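Local coordinates for succinylglutamate desuccinylase (Chromobacterium violaceum, PDB 1YW4), which probably hydrolyses N-succinylglutamate to succinate and glutamate, the last step of arginine breakdown by the AST pathway, with one zinc ion per subunit, at residues 48-53 against 196-201; 104-109 against 147-152. One frame throughout, in Å; residues are numbered along the deposited sequence.

Both contacts lie in the zinc-dependent catalytic domain of the AspA/AstE family, with their centres 10 Å apart and both close to the centre of the folded chain. Interaction 2 (104-109 against 147-152) is nested along the sequence inside the long loop closed by interaction 1 (48-53 against 196-201). Strands 48-53 and 143-151 are parallel neighbours in the sheet; each contact sets one of them against a non-sheet element, the start of helix 198-205 in interaction 1 and the loop before helix 120-137 in interaction 2. S52 bonds to D147, F198 stacks on F109, and the backbone N of F198 bonds to N106, which joins the ring contact of interaction 1 to the zinc-site contact of interaction 2.

Interaction 1 of 2, residues 48-53 against 196-201; sequences SVLLSC and NTFSYF
F198 reaches from the first turn of helix 198-205 to the side chains of L50 and S52, two residues of strand 48-53 that both point toward the helix. CG of F198 lies anti to the backbone N (chi1 -162°), which extends the ring away from the helix and across to the strand. One side of the ring does the touching: CD2 and CE2 meet S52, and CZ at the end meets L50. F198 CD2 is 3.5 Å from S52 OG, and F198 CE2 is 3.7 Å from S52 CB. Both S52 and L50 approach the ring obliquely. The L50 contact is looser and wholly apolar, with the methyl CD2 of L50 4.2 Å from F198 CZ; the side chains of L50 and F198 come from opposite directions, the methyl standing near CZ.

No hydrogen bond joins the segments. S52 OG, although beside the ring, is hydrogen-bonded to D147 OD1 on the adjacent strand. Other residues also pack on the phenyl ring: F109 stacks on it, H145 meets it edge-to-face, and M87 touches it from strand 83-88.

T197 is the N-cap of the helix that F198 begins. The threonine OG1 accepts from Y200 N at 3.3 Å with an N-H...O angle of 143°, and T197 O accepts from F201 N at 3.1 Å in the first helical turn.

The chemistry is therefore divided: between the segments there is only van der Waals contact of an aromatic ring with a leucine methyl and a serine, while the hydroxyl buried beside that ring has its polar need met by D147.

Interaction 2 of 2, residues 104-109 against 147-152; sequences DMNRLF and DLHTAI. With ZN (zinc ion), chain C.
The zinc site of this AspA/AstE-family hydrolase holds the contact: H149, a zinc ligand on strand 143-151, lies against N106 in the loop between helices 91-96 and 120-137. H149 ND1 binds the zinc ion at 2.3 Å, and H56 ND1, E59 OE1 and a water also bind the metal. That water also donates to T150 O.

On the other side of the imidazole, H149 NE2 donates to D147 OD2 at 2.5 Å in a nearly straight bond (168°). The carboxylate oxygen lies in the ring plane of the histidine, yet the N-H reaches it from above the carboxylate plane, 64° out of it. This His-carboxylate bond probably fixes the rotation of the ring and may make the imidazole a stronger donor to the metal.

N106 approaches this pair without bonding to it directly. Its ND2 sits 3.7 Å from H149 CE1, oblique to the ring, with amide and ring planes 28° apart. The amide's OD1 accepts from the backbone N of F198, which helps hold the group in place, and D104 OD1, bonded also to H56, takes a weak bond from N106 N. A water bridges the two segments: it donates to D147 OD2 at 2.6 Å and accepts a weak bond from N106 ND2 at 3.3 Å.

Interaction 1 of 2, residues 48-53 against 196-201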
ATOM      1  N   SER A  48      -9.263  31.239  -1.546  1.00 20.95           N
ATOM      2  CA  SER A  48      -8.864  31.474  -2.925  1.00 17.52           C
ATOM      3  C   SER A  48      -9.071  30.228  -3.765  1.00 17.45           C
ATOM      4  O   SER A  48      -8.557  29.156  -3.448  1.00 17.02           O
ATOM      5  CB  SER A  48      -7.404  31.909  -2.971  1.00 17.47           C
ATOM      6  OG  SER A  48      -7.247  33.168  -2.327  1.00 18.25           O
ATOM      7  N   VAL A  49      -9.823  30.377  -4.847  1.00 14.36           N
ATOM      8  CA  VAL A  49     -10.121  29.249  -5.709  1.00 13.99           C
ATOM      9  C   VAL A  49      -9.615  29.424  -7.129  1.00 11.41           C
ATOM     10  O   VAL A  49      -9.862  30.443  -7.756  1.00 11.26           O
ATOM     11  CB  VAL A  49     -11.645  28.982  -5.722  1.00 14.23           C
ATOM     12  CG1 VAL A  49     -11.986  27.873  -6.702  1.00 13.24           C
ATOM     13  CG2 VAL A  49     -12.102  28.590  -4.314  1.00 13.73           C
ATOM     14  N   LEU A  50      -8.880  28.426  -7.618  1.00 12.08           N
ATOM     15  CA  LEU A  50      -8.361  28.438  -8.982  1.00 10.67           C
ATOM     16  C   LEU A  50      -9.060  27.327  -9.754  1.00 10.64           C
ATOM     17  O   LEU A  50      -8.955  26.158  -9.389  1.00 12.45           O
ATOM     18  CB  LEU A  50      -6.849  28.184  -8.996  1.00 13.26           C
ATOM     19  CG  LEU A  50      -6.226  27.961 -10.384  1.00 14.49           C
ATOM     20  CD1 LEU A  50      -6.538  29.153 -11.269  1.00 15.27           C
ATOM     21  CD2 LEU A  50      -4.713  27.763 -10.269  1.00 13.95           C
ATOM     22  N   LEU A  51      -9.801  27.690 -10.793  1.00  9.96           N
ATOM     23  CA  LEU A  51     -10.466  26.698 -11.624  1.00  8.81           C
ATOM     24  C   LEU A  51      -9.853  26.797 -13.018  1.00 10.81           C
ATOM     25  O   LEU A  51      -9.922  27.839 -13.672  1.00 11.81           O
ATOM     26  CB  LEU A  51     -11.968  26.965 -11.728  1.00  9.93           C
ATOM     27  CG  LEU A  51     -12.806  27.051 -10.437  1.00  9.42           C
ATOM     28  CD1 LEU A  51     -14.270  27.287 -10.820  1.00  9.71           C
ATOM     29  CD2 LEU A  51     -12.667  25.776  -9.621  1.00  6.82           C
ATOM     30  N   SER A  52      -9.234  25.718 -13.463  1.00 10.22           N
ATOM     31  CA  SER A  52      -8.658  25.725 -14.790  1.00 10.37           C
ATOM     32  C   SER A  52      -9.391  24.665 -15.605  1.00  9.78           C
ATOM     33  O   SER A  52      -9.745  23.601 -15.091  1.00 10.14           O
ATOM     34  CB  SER A  52      -7.151  25.450 -14.726  1.00  8.48           C
ATOM     35  OG  SER A  52      -6.862  24.233 -14.066  1.00  8.44           O
ATOM     36  N   CYS A  53      -9.664  24.984 -16.865  1.00  9.93           N
ATOM     37  CA  CYS A  53     -10.357  24.059 -17.751  1.00 10.98           C
ATOM     38  C   CYS A  53      -9.807  24.251 -19.148  1.00 11.40           C
ATOM     39  O   CYS A  53      -9.148  25.250 -19.420  1.00 10.53           O
ATOM     40  CB  CYS A  53     -11.864  24.331 -17.745  1.00 12.12           C
ATOM     41  SG  CYS A  53     -12.339  26.011 -18.190  1.00 16.30           S
ATOM     42  N   ASN A 196       4.410  16.492 -14.383  1.00 17.82           N
ATOM     43  CA  ASN A 196       4.449  17.783 -15.053  1.00 16.43           C
ATOM     44  C   ASN A 196       3.055  18.288 -15.345  1.00 15.52           C
ATOM     45  O   ASN A 196       2.794  18.859 -16.402  1.00 14.99           O
ATOM     46  CB  ASN A 196       5.269  17.662 -16.333  1.00 18.76           C
ATOM     47  CG  ASN A 196       6.680  17.223 -16.049  1.00 19.52           C
ATOM     48  OD1 ASN A 196       7.308  17.747 -15.136  1.00 22.05           O
ATOM     49  ND2 ASN A 196       7.187  16.263 -16.817  1.00 21.20           N
ATOM     50  N   THR A 197       2.166  18.076 -14.377  1.00 15.29           N
ATOM     51  CA  THR A 197       0.773  18.494 -14.484  1.00 14.30           C
ATOM     52  C   THR A 197       0.525  19.813 -13.766  1.00 12.17           C
ATOM     53  O   THR A 197       1.286  20.219 -12.891  1.00 12.97           O
ATOM     54  CB  THR A 197      -0.158  17.451 -13.877  1.00 15.47           C
ATOM     55  OG1 THR A 197       0.205  17.245 -12.510  1.00 14.41           O
ATOM     56  CG2 THR A 197      -0.053  16.140 -14.630  1.00 16.45           C
ATOM     57  N   PHE A 198      -0.552  20.484 -14.141  1.00 11.48           N
ATOM     58  CA  PHE A 198      -0.868  21.757 -13.535  1.00 10.72           C
ATOM     59  C   PHE A 198      -1.179  21.581 -12.047  1.00 10.91           C
ATOM     60  O   PHE A 198      -0.739  22.381 -11.222  1.00 12.01           O
ATOM     61  CB  PHE A 198      -2.052  22.397 -14.271  1.00  8.87           C
ATOM     62  CG  PHE A 198      -2.193  23.879 -14.033  1.00 10.38           C
ATOM     63  CD1 PHE A 198      -1.134  24.622 -13.507  1.00 11.50           C
ATOM     64  CD2 PHE A 198      -3.386  24.535 -14.339  1.00 11.01           C
ATOM     65  CE1 PHE A 198      -1.258  25.998 -13.288  1.00  9.02           C
ATOM     66  CE2 PHE A 198      -3.519  25.909 -14.124  1.00 14.54           C
ATOM     67  CZ  PHE A 198      -2.450  26.642 -13.593  1.00 10.40           C
ATOM     68  N   SER A 199      -1.918  20.528 -11.697  1.00 11.33           N
ATOM     69  CA  SER A 199      -2.264  20.306 -10.293  1.00 11.15           C
ATOM     70  C   SER A 199      -1.032  19.996  -9.431  1.00 12.00           C
ATOM     71  O   SER A 199      -1.012  20.293  -8.235  1.00 10.47           O
ATOM     72  CB  SER A 199      -3.310  19.190 -10.147  1.00 10.16           C
ATOM     73  OG  SER A 199      -2.792  17.930 -10.512  1.00 14.14           O
ATOM     74  N   TYR A 200      -0.009  19.388 -10.021  1.00 13.00           N
ATOM     75  CA  TYR A 200       1.199  19.108  -9.258  1.00 16.00           C
ATOM     76  C   TYR A 200       1.902  20.446  -9.006  1.00 15.07           C
ATOM     77  O   TYR A 200       2.310  20.740  -7.881  1.00 15.19           O
ATOM     78  CB  TYR A 200       2.142  18.183 -10.030  1.00 17.66           C
ATOM     79  CG  TYR A 200       3.442  17.962  -9.296  1.00 19.56           C
ATOM     80  CD1 TYR A 200       3.466  17.258  -8.098  1.00 21.43           C
ATOM     81  CD2 TYR A 200       4.633  18.515  -9.762  1.00 21.88           C
ATOM     82  CE1 TYR A 200       4.638  17.113  -7.377  1.00 22.81           C
ATOM     83  CE2 TYR A 200       5.814  18.379  -9.053  1.00 22.40           C
ATOM     84  CZ  TYR A 200       5.807  17.676  -7.859  1.00 24.46           C
ATOM     85  OH  TYR A 200       6.963  17.534  -7.137  1.00 24.74           O
ATOM     86  N   PHE A 201       2.030  21.253 -10.060  1.00 16.12           N
ATOM     87  CA  PHE A 201       2.686  22.557  -9.952  1.00 15.41           C
ATOM     88  C   PHE A 201       2.096  23.414  -8.839  1.00 14.49           C
ATOM     89  O   PHE A 201       2.831  23.933  -7.995  1.00 15.44           O
ATOM     90  CB  PHE A 201       2.595  23.339 -11.272  1.00 14.89           C
ATOM     91  CG  PHE A 201       3.088  24.761 -11.160  1.00 17.73           C
ATOM     92  CD1 PHE A 201       4.455  25.035 -11.054  1.00 16.26           C
ATOM     93  CD2 PHE A 201       2.184  25.819 -11.065  1.00 14.65           C
ATOM     94  CE1 PHE A 201       4.913  26.339 -10.849  1.00 18.35           C
ATOM     95  CE2 PHE A 201       2.632  27.128 -10.859  1.00 16.30           C
ATOM     96  CZ  PHE A 201       3.998  27.388 -10.749  1.00 17.37           C
TER

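Interaction 2 of 2, residues 104-109 against 147-152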
ATOM      1  N   ASP A 104       1.231  18.202 -25.542  1.00 17.42           N
ATOM      2  CA  ASP A 104       0.255  18.106 -24.455  1.00 17.43           C
ATOM      3  C   ASP A 104       0.633  19.111 -23.361  1.00 17.56           C
ATOM      4  O   ASP A 104       1.652  18.948 -22.683  1.00 16.04           O
ATOM      5  CB  ASP A 104       0.264  16.679 -23.878  1.00 17.98           C
ATOM      6  CG  ASP A 104      -0.836  16.443 -22.847  1.00 19.62           C
ATOM      7  OD1 ASP A 104      -1.178  17.378 -22.095  1.00 18.70           O
ATOM      8  OD2 ASP A 104      -1.343  15.303 -22.773  1.00 20.09           O
HETATM    9  N   MSE A 105      -0.186  20.142 -23.184  1.00 16.34           N
HETATM   10  CA  MSE A 105       0.110  21.149 -22.178  1.00 17.87           C
HETATM   11  C   MSE A 105       0.185  20.568 -20.780  1.00 16.95           C
HETATM   12  O   MSE A 105       0.967  21.043 -19.955  1.00 16.88           O
HETATM   13  CB  MSE A 105      -0.920  22.279 -22.215  1.00 18.23           C
HETATM   14  CG  MSE A 105      -0.594  23.442 -21.273  1.00 22.24           C
HETATM   15 SE   MSE A 105      -1.705  24.990 -21.617  1.00 26.23          SE
HETATM   16  CE  MSE A 105      -0.852  25.568 -23.250  1.00 23.84           C
ATOM     17  N   ASN A 106      -0.600  19.536 -20.489  1.00 16.81           N
ATOM     18  CA  ASN A 106      -0.511  18.994 -19.146  1.00 17.43           C
ATOM     19  C   ASN A 106       0.713  18.120 -18.951  1.00 18.40           C
ATOM     20  O   ASN A 106       0.775  17.292 -18.043  1.00 18.48           O
ATOM     21  CB  ASN A 106      -1.777  18.255 -18.729  1.00 17.36           C
ATOM     22  CG  ASN A 106      -2.118  18.520 -17.270  1.00 16.81           C
ATOM     23  OD1 ASN A 106      -1.708  19.546 -16.721  1.00 10.66           O
ATOM     24  ND2 ASN A 106      -2.866  17.620 -16.642  1.00 11.51           N
ATOM     25  N   ARG A 107       1.683  18.314 -19.831  1.00 19.24           N
ATOM     26  CA  ARG A 107       2.958  17.624 -19.737  1.00 20.28           C
ATOM     27  C   ARG A 107       4.013  18.734 -19.760  1.00 18.52           C
ATOM     28  O   ARG A 107       5.213  18.460 -19.758  1.00 19.71           O
ATOM     29  CB  ARG A 107       3.170  16.689 -20.929  1.00 22.93           C
ATOM     30  CG  ARG A 107       2.325  15.431 -20.918  1.00 26.96           C
ATOM     31  CD  ARG A 107       2.716  14.534 -22.076  1.00 31.68           C
ATOM     32  NE  ARG A 107       4.149  14.231 -22.045  1.00 36.39           N
ATOM     33  CZ  ARG A 107       4.835  13.739 -23.072  1.00 38.95           C
ATOM     34  NH1 ARG A 107       6.134  13.496 -22.951  1.00 38.37           N
ATOM     35  NH2 ARG A 107       4.220  13.499 -24.225  1.00 38.68           N
ATOM     36  N   LEU A 108       3.562  19.988 -19.784  1.00 15.12           N
ATOM     37  CA  LEU A 108       4.485  21.125 -19.828  1.00 15.78           C
ATOM     38  C   LEU A 108       4.576  21.976 -18.560  1.00 14.97           C
ATOM     39  O   LEU A 108       5.286  22.990 -18.536  1.00 14.16           O
ATOM     40  CB  LEU A 108       4.145  22.025 -21.013  1.00 16.95           C
ATOM     41  CG  LEU A 108       4.416  21.420 -22.396  1.00 19.77           C
ATOM     42  CD1 LEU A 108       3.893  22.363 -23.463  1.00 19.05           C
ATOM     43  CD2 LEU A 108       5.924  21.181 -22.576  1.00 19.47           C
ATOM     44  N   PHE A 109       3.853  21.581 -17.517  1.00 12.11           N
ATOM     45  CA  PHE A 109       3.902  22.306 -16.257  1.00 14.42           C
ATOM     46  C   PHE A 109       5.047  21.775 -15.388  1.00 16.44           C
ATOM     47  O   PHE A 109       5.795  20.885 -15.805  1.00 15.25           O
ATOM     48  CB  PHE A 109       2.566  22.191 -15.507  1.00 12.77           C
ATOM     49  CG  PHE A 109       1.435  22.935 -16.168  1.00 12.89           C
ATOM     50  CD1 PHE A 109       0.507  22.260 -16.963  1.00 12.71           C
ATOM     51  CD2 PHE A 109       1.308  24.321 -16.004  1.00 11.64           C
ATOM     52  CE1 PHE A 109      -0.537  22.949 -17.593  1.00 11.64           C
ATOM     53  CE2 PHE A 109       0.271  25.025 -16.629  1.00 13.79           C
ATOM     54  CZ  PHE A 109      -0.656  24.338 -17.427  1.00 11.09           C
ATOM     55  N   ASP A 147      -8.352  21.359 -11.408  1.00 10.33           N
ATOM     56  CA  ASP A 147      -8.057  21.359 -12.824  1.00 11.53           C
ATOM     57  C   ASP A 147      -9.070  20.354 -13.376  1.00 10.33           C
ATOM     58  O   ASP A 147      -8.986  19.155 -13.112  1.00 12.96           O
ATOM     59  CB  ASP A 147      -6.612  20.917 -13.057  1.00 10.71           C
ATOM     60  CG  ASP A 147      -6.222  20.987 -14.511  1.00 13.34           C
ATOM     61  OD1 ASP A 147      -6.795  21.850 -15.222  1.00 11.59           O
ATOM     62  OD2 ASP A 147      -5.354  20.192 -14.933  1.00 10.59           O
ATOM     63  N   LEU A 148     -10.041  20.876 -14.119  1.00 10.56           N
ATOM     64  CA  LEU A 148     -11.146  20.102 -14.681  1.00 10.57           C
ATOM     65  C   LEU A 148     -10.889  19.469 -16.050  1.00  9.89           C
ATOM     66  O   LEU A 148     -10.559  20.160 -17.003  1.00  9.68           O
ATOM     67  CB  LEU A 148     -12.380  21.005 -14.757  1.00  9.97           C
ATOM     68  CG  LEU A 148     -12.581  21.915 -13.541  1.00 10.69           C
ATOM     69  CD1 LEU A 148     -13.891  22.711 -13.664  1.00 11.82           C
ATOM     70  CD2 LEU A 148     -12.609  21.052 -12.285  1.00 13.68           C
ATOM     71  N   HIS A 149     -11.089  18.154 -16.134  1.00  9.00           N
ATOM     72  CA  HIS A 149     -10.863  17.401 -17.359  1.00 11.76           C
ATOM     73  C   HIS A 149     -11.998  16.422 -17.667  1.00 11.81           C
ATOM     74  O   HIS A 149     -12.843  16.138 -16.814  1.00 11.64           O
ATOM     75  CB  HIS A 149      -9.570  16.573 -17.228  1.00 10.48           C
ATOM     76  CG  HIS A 149      -8.321  17.393 -17.119  1.00 11.59           C
ATOM     77  ND1 HIS A 149      -7.379  17.450 -18.122  1.00 13.22           N
ATOM     78  CD2 HIS A 149      -7.842  18.164 -16.113  1.00 10.69           C
ATOM     79  CE1 HIS A 149      -6.373  18.217 -17.743  1.00 12.25           C
ATOM     80  NE2 HIS A 149      -6.630  18.664 -16.526  1.00 14.27           N
ATOM     81  N   THR A 150     -12.023  15.936 -18.903  1.00 13.98           N
ATOM     82  CA  THR A 150     -12.956  14.891 -19.332  1.00 14.68           C
ATOM     83  C   THR A 150     -12.063  14.013 -20.208  1.00 16.60           C
ATOM     84  O   THR A 150     -10.921  14.384 -20.490  1.00 16.59           O
ATOM     85  CB  THR A 150     -14.212  15.405 -20.115  1.00 14.77           C
ATOM     86  OG1 THR A 150     -13.833  16.353 -21.118  1.00 13.38           O
ATOM     87  CG2 THR A 150     -15.231  16.027 -19.149  1.00 14.04           C
ATOM     88  N   ALA A 151     -12.552  12.850 -20.624  1.00 17.59           N
ATOM     89  CA  ALA A 151     -11.718  11.953 -21.418  1.00 15.92           C
ATOM     90  C   ALA A 151     -12.501  11.117 -22.419  1.00 16.17           C
ATOM     91  O   ALA A 151     -13.697  10.926 -22.265  1.00 13.57           O
ATOM     92  CB  ALA A 151     -10.926  11.020 -20.479  1.00 17.46           C
ATOM     93  N   ILE A 152     -11.810  10.628 -23.450  1.00 18.75           N
ATOM     94  CA  ILE A 152     -12.432   9.796 -24.476  1.00 19.39           C
ATOM     95  C   ILE A 152     -12.628   8.380 -23.936  1.00 18.89           C
ATOM     96  O   ILE A 152     -13.709   7.812 -24.059  1.00 18.99           O
ATOM     97  CB  ILE A 152     -11.559   9.712 -25.753  1.00 21.65           C
ATOM     98  CG1 ILE A 152     -11.518  11.064 -26.471  1.00 24.10           C
ATOM     99  CG2 ILE A 152     -12.107   8.636 -26.694  1.00 24.28           C
ATOM    100  CD1 ILE A 152     -10.669  12.113 -25.783  1.00 27.89           C
TER
HETATM  101 ZN    ZN C 501      -7.512  16.018 -19.957  1.00 28.91          ZN
HETATM  102  O   HOH W   1      -3.568  18.865 -13.613  1.00  9.78           O
HETATM  103  O   HOH W   2      -8.394  13.901 -19.548  1.00 15.54           O